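Long-range contacts in MHC class I protein (Ginglymostoma cirratum, PDB 6LUP), which probably presents peptides to T cells as a shark MHC class I heavy chain, with a peptide-binding platform carried on an immunoglobulin-like membrane-proximal domain: residues A[221-226]-A[234-239]; A[205-210]-A[252-257]; A[182-187]-A[261-266]; A[28-33]-A[46-51]. All coordinates share one frame; numbering follows the deposited sequence.

Contact 1: A[221-226]-A[234-239]; sequences TESTGV and YQIHRS
E222 and S239 face each other as an antiparallel hydrogen-bonded pair: E222 N donates to S239 O (2.8 Å) and S239 N returns a nearly straight bond to E222 O (2.7 Å, 168° at the hydrogen). Two residues on, T224 takes over with backbone and side chain together. Its N binds H237 O at 3.0 Å, while OG1, held between the backbone N and the carbonyl carbon (chi1 58°), receives H237 N at 3.0 Å and in turn donates to G225 O. The hydroxyl thus stands in for a backbone carbonyl just where the strand breaks. S223 OG accepts from G225 N, an ST turn at this break, and G225 passes through it with positive phi. On the face carrying S223 and R238, the R238 chain bends at chi3 (-71°) and lays its guanidinium over S223 CB, which sits 3.3 Å above the plane toward the rim; T221 CG2 reaches NH1 obliquely, at 3.3 Å. R238 NE hydrogen-bonds V209 O of strand 208-213. Near the other end V226 CG2 leans on Y234 CB (3.6 Å). The hairpin forms one margin of a four-stranded immunoglobulin sheet: 222-228 is an outermost strand, 234-241 pairs on its other side with 194-202, I236 packs against V209 of the opposing sheet, and H237 ND1 hydrogen-bonds an aromatic side chain of another protein's chain.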
loop_
_atom_site.group_PDB
_atom_site.type_symbol
_atom_site.label_atom_id
_atom_site.label_comp_id
_atom_site.label_asym_id
_atom_site.label_seq_id
_atom_site.Cartn_x
_atom_site.Cartn_y
_atom_site.Cartn_z
ATOM N N THR A 221 1.295 23.832 9.510
ATOM C CA THR A 221 0.112 23.033 9.776
ATOM C C THR A 221 0.520 21.573 9.971
ATOM O O THR A 221 1.458 21.089 9.327
ATOM C CB THR A 221 -0.943 23.207 8.654
ATOM O OG1 THR A 221 -2.101 22.424 8.948
ATOM C CG2 THR A 221 -0.381 22.819 7.280
ATOM N N GLU A 222 -0.170 20.882 10.873
ATOM C CA GLU A 222 0.184 19.505 11.205
ATOM C C GLU A 222 -0.720 18.478 10.518
ATOM O O GLU A 222 -1.949 18.580 10.560
ATOM C CB GLU A 222 0.200 19.302 12.719
ATOM C CG GLU A 222 1.002 18.087 13.158
ATOM C CD GLU A 222 1.947 18.382 14.310
ATOM O OE1 GLU A 222 1.641 19.271 15.136
ATOM O OE2 GLU A 222 3.005 17.716 14.386
ATOM N N SER A 223 -0.100 17.488 9.886
ATOM C CA SER A 223 -0.839 16.494 9.126
ATOM C C SER A 223 -0.331 15.082 9.372
ATOM O O SER A 223 0.874 14.830 9.341
ATOM C CB SER A 223 -0.790 16.822 7.631
ATOM O OG SER A 223 -1.449 15.826 6.870
ATOM N N THR A 224 -1.265 14.166 9.612
ATOM C CA THR A 224 -0.946 12.748 9.734
ATOM C C THR A 224 -0.475 12.189 8.398
ATOM O O THR A 224 0.273 11.215 8.357
ATOM C CB THR A 224 -2.166 11.911 10.180
ATOM O OG1 THR A 224 -3.248 12.084 9.251
ATOM C CG2 THR A 224 -2.609 12.289 11.584
ATOM N N GLY A 225 -0.915 12.819 7.311
ATOM C CA GLY A 225 -0.763 12.259 5.977
ATOM C C GLY A 225 -1.888 11.271 5.738
ATOM O O GLY A 225 -2.598 10.886 6.672
ATOM N N VAL A 226 -2.065 10.863 4.489
ATOM C CA VAL A 226 -3.089 9.876 4.162
ATOM C C VAL A 226 -2.703 8.519 4.767
ATOM O O VAL A 226 -1.535 8.126 4.747
ATOM C CB VAL A 226 -3.364 9.811 2.635
ATOM C CG1 VAL A 226 -2.098 9.472 1.857
ATOM C CG2 VAL A 226 -4.476 8.821 2.311
ATOM N N TYR A 234 -9.544 5.549 2.721
ATOM C CA TYR A 234 -8.433 6.243 3.370
ATOM C C TYR A 234 -8.912 7.395 4.250
ATOM O O TYR A 234 -10.064 7.820 4.158
ATOM C CB TYR A 234 -7.432 6.738 2.319
ATOM C CG TYR A 234 -6.901 5.627 1.440
ATOM C CD1 TYR A 234 -7.609 5.206 0.310
ATOM C CD2 TYR A 234 -5.709 4.972 1.754
ATOM C CE1 TYR A 234 -7.142 4.177 -0.487
ATOM C CE2 TYR A 234 -5.231 3.940 0.958
ATOM C CZ TYR A 234 -5.952 3.547 -0.160
ATOM O OH TYR A 234 -5.492 2.526 -0.959
ATOM N N GLN A 235 -8.019 7.884 5.105
ATOM C CA GLN A 235 -8.309 9.017 5.982
ATOM C C GLN A 235 -7.092 9.926 6.142
ATOM O O GLN A 235 -5.955 9.512 5.898
ATOM C CB GLN A 235 -8.810 8.545 7.356
ATOM C CG GLN A 235 -7.780 7.795 8.187
ATOM C CD GLN A 235 -8.183 7.658 9.644
ATOM O OE1 GLN A 235 -9.086 6.894 9.986
ATOM N NE2 GLN A 235 -7.504 8.393 10.510
ATOM N N ILE A 236 -7.347 11.168 6.546
ATOM C CA ILE A 236 -6.285 12.134 6.816
ATOM C C ILE A 236 -6.753 13.176 7.829
ATOM O O ILE A 236 -7.916 13.594 7.820
ATOM C CB ILE A 236 -5.762 12.808 5.520
ATOM C CG1 ILE A 236 -4.571 13.728 5.831
ATOM C CG2 ILE A 236 -6.882 13.524 4.771
ATOM C CD1 ILE A 236 -3.784 14.173 4.614
ATOM N N HIS A 237 -5.838 13.568 8.712
ATOM C CA HIS A 237 -6.088 14.619 9.687
ATOM C C HIS A 237 -5.119 15.759 9.429
ATOM O O HIS A 237 -3.904 15.555 9.443
ATOM C CB HIS A 237 -5.886 14.098 11.114
ATOM C CG HIS A 237 -6.880 13.061 11.536
ATOM N ND1 HIS A 237 -7.719 13.234 12.615
ATOM C CD2 HIS A 237 -7.162 11.835 11.034
ATOM C CE1 HIS A 237 -8.476 12.160 12.760
ATOM N NE2 HIS A 237 -8.161 11.298 11.811
ATOM N N ARG A 238 -5.654 16.948 9.166
ATOM C CA ARG A 238 -4.839 18.160 9.171
ATOM C C ARG A 238 -5.323 19.129 10.242
ATOM O O ARG A 238 -6.484 19.544 10.246
ATOM C CB ARG A 238 -4.792 18.844 7.803
ATOM C CG ARG A 238 -3.689 19.890 7.730
ATOM C CD ARG A 238 -3.607 20.599 6.388
ATOM N NE ARG A 238 -3.100 19.739 5.323
ATOM C CZ ARG A 238 -1.823 19.397 5.156
ATOM N NH1 ARG A 238 -0.891 19.825 5.996
ATOM N NH2 ARG A 238 -1.479 18.616 4.144
ATOM N N SER A 239 -4.419 19.482 11.150
ATOM C CA SER A 239 -4.750 20.346 12.278
ATOM C C SER A 239 -3.768 21.500 12.445
ATOM O O SER A 239 -2.575 21.379 12.141
ATOM C CB SER A 239 -4.822 19.533 13.572
ATOM O OG SER A 239 -3.603 18.851 13.803
#

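Contact 2: A[205-210]-A[252-257]; sequences HSIEVN and CVVDHD
The H256 imidazole has a water 3.3 Å above one face, offset toward the rim, and D257 OD1 also lies above that face; I207 CD1 and S206 O approach the ring obliquely. That water donates to S206 O at 2.7 Å and takes only a weak bond from D257 N, linking the ends of the two segments past the last strand pair. NE2 of the ring is bound to Y203 O, and F202 meets the ring at a steep angle. The strands run antiparallel, 170° apart. E208 and D255 exchange two almost straight bonds, E208 N to D255 O at 2.9 Å in the carbonyl plane and D255 N to E208 O at 2.7 Å; N210 N to V253 O (3.0 Å) and V253 N to N210 O (2.9 Å) repeat the exchange. The non-hydrogen-bonded pair V209 and V254 lies between them. E208 and D255 touch through CB alone (3.7 Å); E208 bends away at chi2, and the carboxylates are not in contact. On the opposite face, I207 CD1 meets V254 CG1, and V209 CG2, anti to its backbone N, reaches C252 SG (3.8 Å). C252 is disulfide-bonded to C197 of strand 194-202, while I207 and V209 also pack on I236. A disulfide pinning two sheets together, with aliphatic side chains around it, is the hallmark core of the immunoglobulin C1-set sandwich.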
loop_
_atom_site.group_PDB
_atom_site.type_symbol
_atom_site.label_atom_id
_atom_site.label_comp_id
_atom_site.label_asym_id
_atom_site.label_seq_id
_atom_site.Cartn_x
_atom_site.Cartn_y
_atom_site.Cartn_z
ATOM N N HIS A 205 -6.704 7.107 -2.708
ATOM C CA HIS A 205 -5.964 7.688 -1.582
ATOM C C HIS A 205 -5.569 9.155 -1.777
ATOM O O HIS A 205 -5.516 9.921 -0.810
ATOM C CB HIS A 205 -4.718 6.849 -1.277
ATOM C CG HIS A 205 -3.536 7.197 -2.124
ATOM N ND1 HIS A 205 -2.508 7.997 -1.671
ATOM C CD2 HIS A 205 -3.233 6.883 -3.406
ATOM C CE1 HIS A 205 -1.617 8.152 -2.635
ATOM N NE2 HIS A 205 -2.033 7.485 -3.697
ATOM N N SER A 206 -5.291 9.525 -3.026
ATOM C CA SER A 206 -4.797 10.856 -3.383
ATOM C C SER A 206 -5.781 11.959 -2.976
ATOM O O SER A 206 -6.962 11.898 -3.320
ATOM C CB SER A 206 -4.524 10.910 -4.888
ATOM O OG SER A 206 -3.679 11.992 -5.225
ATOM N N ILE A 207 -5.292 12.956 -2.238
ATOM C CA ILE A 207 -6.157 14.013 -1.703
ATOM C C ILE A 207 -5.415 15.320 -1.387
ATOM O O ILE A 207 -4.243 15.312 -1.001
ATOM C CB ILE A 207 -6.943 13.516 -0.456
ATOM C CG1 ILE A 207 -8.111 14.453 -0.127
ATOM C CG2 ILE A 207 -6.014 13.302 0.736
ATOM C CD1 ILE A 207 -9.099 13.887 0.873
ATOM N N GLU A 208 -6.116 16.438 -1.563
ATOM C CA GLU A 208 -5.616 17.755 -1.177
ATOM C C GLU A 208 -6.512 18.318 -0.083
ATOM O O GLU A 208 -7.728 18.399 -0.252
ATOM C CB GLU A 208 -5.600 18.713 -2.373
ATOM C CG GLU A 208 -4.710 18.286 -3.533
ATOM C CD GLU A 208 -3.239 18.546 -3.266
ATOM O OE1 GLU A 208 -2.474 17.566 -3.114
ATOM O OE2 GLU A 208 -2.850 19.733 -3.199
ATOM N N VAL A 209 -5.910 18.690 1.042
ATOM C CA VAL A 209 -6.657 19.289 2.148
ATOM C C VAL A 209 -5.865 20.440 2.780
ATOM O O VAL A 209 -4.774 20.247 3.318
ATOM C CB VAL A 209 -7.122 18.233 3.184
ATOM C CG1 VAL A 209 -6.048 17.178 3.413
ATOM C CG2 VAL A 209 -7.549 18.886 4.495
ATOM N N ASN A 210 -6.423 21.641 2.687
ATOM C CA ASN A 210 -5.735 22.841 3.135
ATOM C C ASN A 210 -6.609 23.676 4.054
ATOM O O ASN A 210 -7.829 23.733 3.880
ATOM C CB ASN A 210 -5.280 23.670 1.932
ATOM C CG ASN A 210 -4.277 22.934 1.058
ATOM O OD1 ASN A 210 -3.110 22.794 1.420
ATOM N ND2 ASN A 210 -4.727 22.471 -0.100
ATOM N N CYS A 252 -11.926 24.848 6.034
ATOM C CA CYS A 252 -11.144 23.733 5.533
ATOM C C CYS A 252 -11.585 23.411 4.107
ATOM O O CYS A 252 -12.777 23.239 3.840
ATOM C CB CYS A 252 -11.314 22.515 6.435
ATOM S SG CYS A 252 -10.404 21.074 5.850
ATOM N N VAL A 253 -10.618 23.345 3.195
ATOM C CA VAL A 253 -10.900 23.098 1.783
ATOM C C VAL A 253 -10.328 21.749 1.331
ATOM O O VAL A 253 -9.159 21.443 1.577
ATOM C CB VAL A 253 -10.419 24.269 0.888
ATOM C CG1 VAL A 253 -8.903 24.354 0.849
ATOM C CG2 VAL A 253 -10.968 24.136 -0.521
ATOM N N VAL A 254 -11.166 20.942 0.682
ATOM C CA VAL A 254 -10.778 19.592 0.285
ATOM C C VAL A 254 -10.929 19.364 -1.220
ATOM O O VAL A 254 -11.963 19.686 -1.811
ATOM C CB VAL A 254 -11.584 18.521 1.052
ATOM C CG1 VAL A 254 -11.073 17.126 0.722
ATOM C CG2 VAL A 254 -11.512 18.759 2.551
ATOM N N ASP A 255 -9.879 18.811 -1.826
ATOM C CA ASP A 255 -9.908 18.365 -3.216
ATOM C C ASP A 255 -9.683 16.864 -3.316
ATOM O O ASP A 255 -8.658 16.338 -2.876
ATOM C CB ASP A 255 -8.879 19.112 -4.061
ATOM C CG ASP A 255 -9.380 20.462 -4.521
ATOM O OD1 ASP A 255 -10.185 20.502 -5.480
ATOM O OD2 ASP A 255 -8.969 21.480 -3.926
ATOM N N HIS A 256 -10.667 16.188 -3.894
ATOM C CA HIS A 256 -10.656 14.752 -4.102
ATOM C C HIS A 256 -11.451 14.508 -5.373
ATOM O O HIS A 256 -12.490 15.137 -5.586
ATOM C CB HIS A 256 -11.307 14.045 -2.907
ATOM C CG HIS A 256 -11.317 12.549 -3.008
ATOM N ND1 HIS A 256 -10.271 11.766 -2.566
ATOM C CD2 HIS A 256 -12.252 11.692 -3.482
ATOM C CE1 HIS A 256 -10.559 10.494 -2.775
ATOM N NE2 HIS A 256 -11.754 10.422 -3.329
ATOM N N ASP A 257 -10.969 13.610 -6.223
ATOM C CA ASP A 257 -11.638 13.365 -7.501
ATOM C C ASP A 257 -12.954 12.578 -7.361
ATOM O O ASP A 257 -13.597 12.230 -8.352
ATOM C CB ASP A 257 -10.678 12.741 -8.521
ATOM C CG ASP A 257 -10.186 11.377 -8.110
ATOM O OD1 ASP A 257 -10.842 10.727 -7.266
ATOM O OD2 ASP A 257 -9.134 10.953 -8.635
HETATM O O HOH W 1 -8.609 11.341 -5.412
#

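Contact 3: A[182-187]-A[261-266]; sequences PSVTFT and QQLVVF
With chi1 at -48°, V184 carries CG2 between its backbone N and carbonyl carbon, where that methyl touches both L263 and V265. In L263, chi1 sends CG out anti to the backbone N and an unusual chi2 (134°) turns CD2 onto the valine: L263 CD2 lies close to V184 CG2, at 3.4 Å, and V265 CG1 follows at 3.8 Å from the same methyl. The valine slides past both partners in the opposite direction. F186 points its CB toward 261-266, where it meets V265 CG2 (3.8 Å); with CG anti to N, the ring swings so that CD2 comes obliquely to V265 O (3.4 Å). Strands 183-187 and 263-266 cross at -30°, their axes 7.3 Å apart, too far for backbone pairing. Each is an outermost strand of its own sheet. F186 continues inward onto C197 and C252, the two halves of the disulfide. The contact therefore closes one lateral margin of the immunoglobulin sandwich almost wholly through apolar side chains, with one ring-to-carbonyl contact. Its cohesion rests on the close fit of partly covered methyl groups and the buried F186 ring, while the backbone hydrogen bonds of each strand run to its own sheet neighbour, 194-202 or 250-255.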
loop_
_atom_site.group_PDB
_atom_site.type_symbol
_atom_site.label_atom_id
_atom_site.label_comp_id
_atom_site.label_asym_id
_atom_site.label_seq_id
_atom_site.Cartn_x
_atom_site.Cartn_y
_atom_site.Cartn_z
ATOM N N PRO A 182 -14.782 11.866 0.372
ATOM C CA PRO A 182 -14.545 11.939 1.812
ATOM C C PRO A 182 -15.746 12.512 2.553
ATOM O O PRO A 182 -16.423 13.405 2.039
ATOM C CB PRO A 182 -13.359 12.908 1.928
ATOM C CG PRO A 182 -13.392 13.713 0.674
ATOM C CD PRO A 182 -13.893 12.772 -0.382
ATOM N N SER A 183 -16.024 11.975 3.736
ATOM C CA SER A 183 -16.898 12.649 4.681
ATOM C C SER A 183 -15.970 13.451 5.589
ATOM O O SER A 183 -15.051 12.891 6.198
ATOM C CB SER A 183 -17.743 11.649 5.474
ATOM O OG SER A 183 -17.002 11.068 6.531
ATOM N N VAL A 184 -16.183 14.763 5.648
ATOM C CA VAL A 184 -15.248 15.646 6.349
ATOM C C VAL A 184 -15.835 16.300 7.603
ATOM O O VAL A 184 -17.011 16.671 7.644
ATOM C CB VAL A 184 -14.634 16.724 5.417
ATOM C CG1 VAL A 184 -14.124 16.102 4.124
ATOM C CG2 VAL A 184 -15.639 17.823 5.118
ATOM N N THR A 185 -14.987 16.427 8.617
ATOM C CA THR A 185 -15.331 17.073 9.874
ATOM C C THR A 185 -14.334 18.201 10.118
ATOM O O THR A 185 -13.147 18.062 9.814
ATOM C CB THR A 185 -15.297 16.052 11.033
ATOM O OG1 THR A 185 -16.484 15.254 10.995
ATOM C CG2 THR A 185 -15.213 16.729 12.391
ATOM N N PHE A 186 -14.826 19.318 10.648
ATOM C CA PHE A 186 -13.968 20.429 11.038
ATOM C C PHE A 186 -14.412 20.968 12.397
ATOM O O PHE A 186 -15.380 21.729 12.496
ATOM C CB PHE A 186 -13.978 21.521 9.962
ATOM C CG PHE A 186 -12.782 22.438 10.000
ATOM C CD1 PHE A 186 -11.563 22.007 10.513
ATOM C CD2 PHE A 186 -12.870 23.731 9.489
ATOM C CE1 PHE A 186 -10.464 22.853 10.535
ATOM C CE2 PHE A 186 -11.773 24.579 9.505
ATOM C CZ PHE A 186 -10.569 24.139 10.027
ATOM N N THR A 187 -13.702 20.545 13.441
ATOM C CA THR A 187 -14.087 20.834 14.821
ATOM C C THR A 187 -12.898 21.228 15.691
ATOM O O THR A 187 -11.752 20.874 15.397
ATOM C CB THR A 187 -14.764 19.616 15.486
ATOM O OG1 THR A 187 -13.934 18.459 15.326
ATOM C CG2 THR A 187 -16.139 19.346 14.886
ATOM N N GLN A 261 -16.045 18.883 -7.309
ATOM C CA GLN A 261 -16.140 20.303 -7.039
ATOM C C GLN A 261 -15.482 20.506 -5.687
ATOM O O GLN A 261 -15.656 19.690 -4.780
ATOM C CB GLN A 261 -17.598 20.760 -6.990
ATOM C CG GLN A 261 -17.798 22.239 -7.295
ATOM C CD GLN A 261 -17.659 22.562 -8.774
ATOM O OE1 GLN A 261 -18.290 21.933 -9.623
ATOM N NE2 GLN A 261 -16.834 23.559 -9.089
ATOM N N GLN A 262 -14.717 21.582 -5.560
ATOM C CA GLN A 262 -13.981 21.851 -4.336
ATOM C C GLN A 262 -14.939 21.929 -3.153
ATOM O O GLN A 262 -15.974 22.593 -3.227
ATOM C CB GLN A 262 -13.194 23.147 -4.479
ATOM C CG GLN A 262 -11.866 23.139 -3.750
ATOM C CD GLN A 262 -11.004 24.333 -4.103
ATOM O OE1 GLN A 262 -9.910 24.178 -4.641
ATOM N NE2 GLN A 262 -11.496 25.532 -3.807
ATOM N N LEU A 263 -14.603 21.227 -2.076
ATOM C CA LEU A 263 -15.453 21.206 -0.894
ATOM C C LEU A 263 -14.881 22.048 0.252
ATOM O O LEU A 263 -13.743 21.843 0.682
ATOM C CB LEU A 263 -15.730 19.765 -0.455
ATOM C CG LEU A 263 -16.563 19.559 0.810
ATOM C CD1 LEU A 263 -17.645 18.512 0.616
ATOM C CD2 LEU A 263 -15.663 19.194 1.974
ATOM N N VAL A 264 -15.685 22.997 0.728
ATOM C CA VAL A 264 -15.311 23.849 1.858
ATOM C C VAL A 264 -16.210 23.605 3.062
ATOM O O VAL A 264 -17.407 23.367 2.916
ATOM C CB VAL A 264 -15.303 25.358 1.501
ATOM C CG1 VAL A 264 -14.050 25.718 0.720
ATOM C CG2 VAL A 264 -16.547 25.759 0.722
ATOM N N VAL A 265 -15.617 23.658 4.249
ATOM C CA VAL A 265 -16.350 23.472 5.500
ATOM C C VAL A 265 -15.875 24.485 6.551
ATOM O O VAL A 265 -14.673 24.625 6.788
ATOM C CB VAL A 265 -16.256 22.008 6.010
ATOM C CG1 VAL A 265 -14.836 21.471 5.890
ATOM C CG2 VAL A 265 -16.776 21.876 7.436
ATOM N N PHE A 266 -16.824 25.195 7.159
ATOM C CA PHE A 266 -16.515 26.206 8.179
ATOM C C PHE A 266 -16.638 25.639 9.593
ATOM O O PHE A 266 -17.297 24.615 9.797
ATOM C CB PHE A 266 -17.414 27.438 8.011
ATOM C CG PHE A 266 -17.341 28.059 6.645
ATOM C CD1 PHE A 266 -16.231 28.808 6.264
ATOM C CD2 PHE A 266 -18.379 27.891 5.734
ATOM C CE1 PHE A 266 -16.156 29.376 5.003
ATOM C CE2 PHE A 266 -18.311 28.458 4.470
ATOM C CZ PHE A 266 -17.197 29.203 4.104
#

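Contact 4: A[28-33]-A[46-51]; sequences DDQQFV and QRWVKE
Q30 and Q46 lay their side-chain amides face to face, stacked with planes 20° apart and the Q30 and Q46 CD atoms 3.5 Å from each other. The Q30 chain runs out fully extended to the pyrrole edge of W48, near the indole plane, with amide and ring turned obliquely. Q46 CG, set by chi1 (-75°), lies 3.2 Å from Q31 O; the bend at chi2 then turns the amide so that Q46 NE2 gives the same carbonyl a weak hydrogen bond (3.3 Å). Deeper in, F32 and the W48 six-membered ring are nearly parallel, 14° apart, but slid so far that they barely overlap, with centroids 5.9 Å apart; F32 CB touches W48 CZ2 at 4.0 Å. V49 comes to the edge of the F32 ring in its plane, CG2 to CD2 3.9 Å, while V33 CG2 covers one ring face. F32 also touches Y169, Y57 and Y7. F32 and V33 opposite G25 form a classic beta bulge, and Q46 is the N-cap of helix 47-52. The arrangement joins an outer part of the platform sheet to the short helix leading into the long helix 55-82, as in the alpha-1 half of the MHC class I peptide-binding fold.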
loop_
_atom_site.group_PDB
_atom_site.type_symbol
_atom_site.label_atom_id
_atom_site.label_comp_id
_atom_site.label_asym_id
_atom_site.label_seq_id
_atom_site.Cartn_x
_atom_site.Cartn_y
_atom_site.Cartn_z
ATOM N N ASP A 28 -5.929 0.273 -9.884
ATOM C CA ASP A 28 -5.813 1.595 -9.266
ATOM C C ASP A 28 -5.320 1.430 -7.827
ATOM O O ASP A 28 -4.284 0.799 -7.601
ATOM C CB ASP A 28 -7.143 2.365 -9.329
ATOM C CG ASP A 28 -7.576 2.679 -10.759
ATOM O OD1 ASP A 28 -6.710 3.066 -11.577
ATOM O OD2 ASP A 28 -8.782 2.547 -11.066
ATOM N N ASP A 29 -6.062 1.961 -6.858
ATOM C CA ASP A 29 -5.684 1.845 -5.449
ATOM C C ASP A 29 -6.328 0.662 -4.732
ATOM O O ASP A 29 -6.131 0.482 -3.532
ATOM C CB ASP A 29 -6.041 3.124 -4.692
ATOM C CG ASP A 29 -5.000 4.206 -4.840
ATOM O OD1 ASP A 29 -3.993 4.006 -5.554
ATOM O OD2 ASP A 29 -5.201 5.271 -4.227
ATOM N N GLN A 30 -7.104 -0.135 -5.451
ATOM C CA GLN A 30 -7.864 -1.209 -4.822
ATOM C C GLN A 30 -7.199 -2.571 -5.019
ATOM O O GLN A 30 -6.985 -3.011 -6.157
ATOM C CB GLN A 30 -9.300 -1.209 -5.358
ATOM C CG GLN A 30 -10.138 -2.415 -4.962
ATOM C CD GLN A 30 -11.561 -2.308 -5.472
ATOM O OE1 GLN A 30 -12.301 -1.403 -5.093
ATOM N NE2 GLN A 30 -11.954 -3.237 -6.331
ATOM N N GLN A 31 -6.866 -3.233 -3.910
ATOM C CA GLN A 31 -6.336 -4.588 -3.978
ATOM C C GLN A 31 -7.445 -5.547 -4.381
ATOM O O GLN A 31 -8.543 -5.494 -3.828
ATOM C CB GLN A 31 -5.736 -5.023 -2.644
ATOM C CG GLN A 31 -4.771 -6.187 -2.793
ATOM C CD GLN A 31 -4.556 -6.960 -1.509
ATOM O OE1 GLN A 31 -4.465 -6.382 -0.432
ATOM N NE2 GLN A 31 -4.455 -8.281 -1.623
ATOM N N PHE A 32 -7.166 -6.420 -5.341
ATOM C CA PHE A 32 -8.199 -7.334 -5.836
ATOM C C PHE A 32 -7.812 -8.810 -5.785
ATOM O O PHE A 32 -8.681 -9.673 -5.752
ATOM C CB PHE A 32 -8.699 -6.910 -7.229
ATOM C CG PHE A 32 -7.761 -7.248 -8.359
ATOM C CD1 PHE A 32 -6.571 -6.549 -8.534
ATOM C CD2 PHE A 32 -8.093 -8.245 -9.278
ATOM C CE1 PHE A 32 -5.710 -6.859 -9.580
ATOM C CE2 PHE A 32 -7.241 -8.553 -10.333
ATOM C CZ PHE A 32 -6.046 -7.861 -10.483
ATOM N N VAL A 33 -6.512 -9.096 -5.776
ATOM C CA VAL A 33 -6.022 -10.473 -5.659
ATOM C C VAL A 33 -4.869 -10.585 -4.658
ATOM O O VAL A 33 -4.219 -9.590 -4.312
ATOM C CB VAL A 33 -5.619 -11.105 -7.022
ATOM C CG1 VAL A 33 -6.846 -11.376 -7.883
ATOM C CG2 VAL A 33 -4.603 -10.247 -7.774
ATOM N N GLN A 46 -11.531 -9.099 -3.737
ATOM C CA GLN A 46 -12.682 -8.311 -4.139
ATOM C C GLN A 46 -13.772 -9.215 -4.670
ATOM O O GLN A 46 -13.511 -10.247 -5.296
ATOM C CB GLN A 46 -12.315 -7.296 -5.216
ATOM C CG GLN A 46 -11.532 -6.103 -4.706
ATOM C CD GLN A 46 -12.301 -5.263 -3.706
ATOM O OE1 GLN A 46 -13.513 -5.081 -3.821
ATOM N NE2 GLN A 46 -11.587 -4.729 -2.722
ATOM N N ARG A 47 -15.005 -8.798 -4.429
ATOM C CA ARG A 47 -16.154 -9.570 -4.828
ATOM C C ARG A 47 -16.378 -9.518 -6.336
ATOM O O ARG A 47 -16.691 -10.537 -6.948
ATOM C CB ARG A 47 -17.385 -9.086 -4.078
ATOM C CG ARG A 47 -18.625 -9.888 -4.398
ATOM C CD ARG A 47 -19.645 -9.758 -3.297
ATOM N NE ARG A 47 -20.983 -9.780 -3.866
ATOM C CZ ARG A 47 -21.657 -8.694 -4.242
ATOM N NH1 ARG A 47 -21.121 -7.481 -4.103
ATOM N NH2 ARG A 47 -22.876 -8.824 -4.755
ATOM N N TRP A 48 -16.210 -8.337 -6.927
ATOM C CA TRP A 48 -16.428 -8.177 -8.364
ATOM C C TRP A 48 -15.575 -9.134 -9.201
ATOM O O TRP A 48 -16.069 -9.729 -10.164
ATOM C CB TRP A 48 -16.260 -6.717 -8.813
ATOM C CG TRP A 48 -14.874 -6.150 -8.683
ATOM C CD1 TRP A 48 -14.408 -5.370 -7.672
ATOM C CD2 TRP A 48 -13.787 -6.299 -9.610
ATOM N NE1 TRP A 48 -13.099 -5.030 -7.900
ATOM C CE2 TRP A 48 -12.691 -5.586 -9.083
ATOM C CE3 TRP A 48 -13.632 -6.966 -10.833
ATOM C CZ2 TRP A 48 -11.454 -5.524 -9.730
ATOM C CZ3 TRP A 48 -12.400 -6.908 -11.473
ATOM C CH2 TRP A 48 -11.329 -6.187 -10.919
ATOM N N VAL A 49 -14.312 -9.304 -8.812
ATOM C CA VAL A 49 -13.417 -10.220 -9.514
ATOM C C VAL A 49 -13.776 -11.678 -9.209
ATOM O O VAL A 49 -13.621 -12.551 -10.070
ATOM C CB VAL A 49 -11.919 -9.915 -9.240
ATOM C CG1 VAL A 49 -11.513 -10.314 -7.826
ATOM C CG2 VAL A 49 -11.029 -10.601 -10.271
ATOM N N LYS A 50 -14.271 -11.930 -8.000
ATOM C CA LYS A 50 -14.710 -13.269 -7.620
ATOM C C LYS A 50 -15.903 -13.707 -8.474
ATOM O O LYS A 50 -15.950 -14.843 -8.939
ATOM C CB LYS A 50 -15.066 -13.322 -6.134
ATOM C CG LYS A 50 -15.313 -14.724 -5.594
ATOM C CD LYS A 50 -16.357 -14.710 -4.489
ATOM C CE LYS A 50 -15.770 -14.394 -3.118
ATOM N NZ LYS A 50 -15.552 -15.629 -2.309
ATOM N N GLU A 51 -16.844 -12.786 -8.679
ATOM C CA GLU A 51 -18.050 -13.033 -9.464
ATOM C C GLU A 51 -17.764 -13.183 -10.951
ATOM O O GLU A 51 -18.392 -14.002 -11.624
ATOM C CB GLU A 51 -19.042 -11.884 -9.282
ATOM C CG GLU A 51 -19.835 -11.920 -7.988
ATOM C CD GLU A 51 -20.547 -10.607 -7.694
ATOM O OE1 GLU A 51 -21.475 -10.600 -6.849
ATOM O OE2 GLU A 51 -20.183 -9.573 -8.302
#

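Contacts 1, 2 and 3 build one immunoglobulin sandwich, whereas contact 4 belongs to the peptide-binding platform, its centre about 25 to 29 Å from theirs. Contacts 1 and 2 are strand pairs within a sheet, held mainly by backbone hydrogen bonds, helped in contact 1 by a threonine hydroxyl; contact 1 lies at the surface, contact 2 is partly buried and bears half of the disulfide. Contact 3, also superficial, spans the two sheets chiefly through apolar side chains, without a hydrogen bond between its segments. Contact 4, partly buried, sets strand against helix with amides and aromatic rings. The domains meet where D29 of contact 4 accepts from H205 of contact 2 and, weakly, Y234 of contact 1.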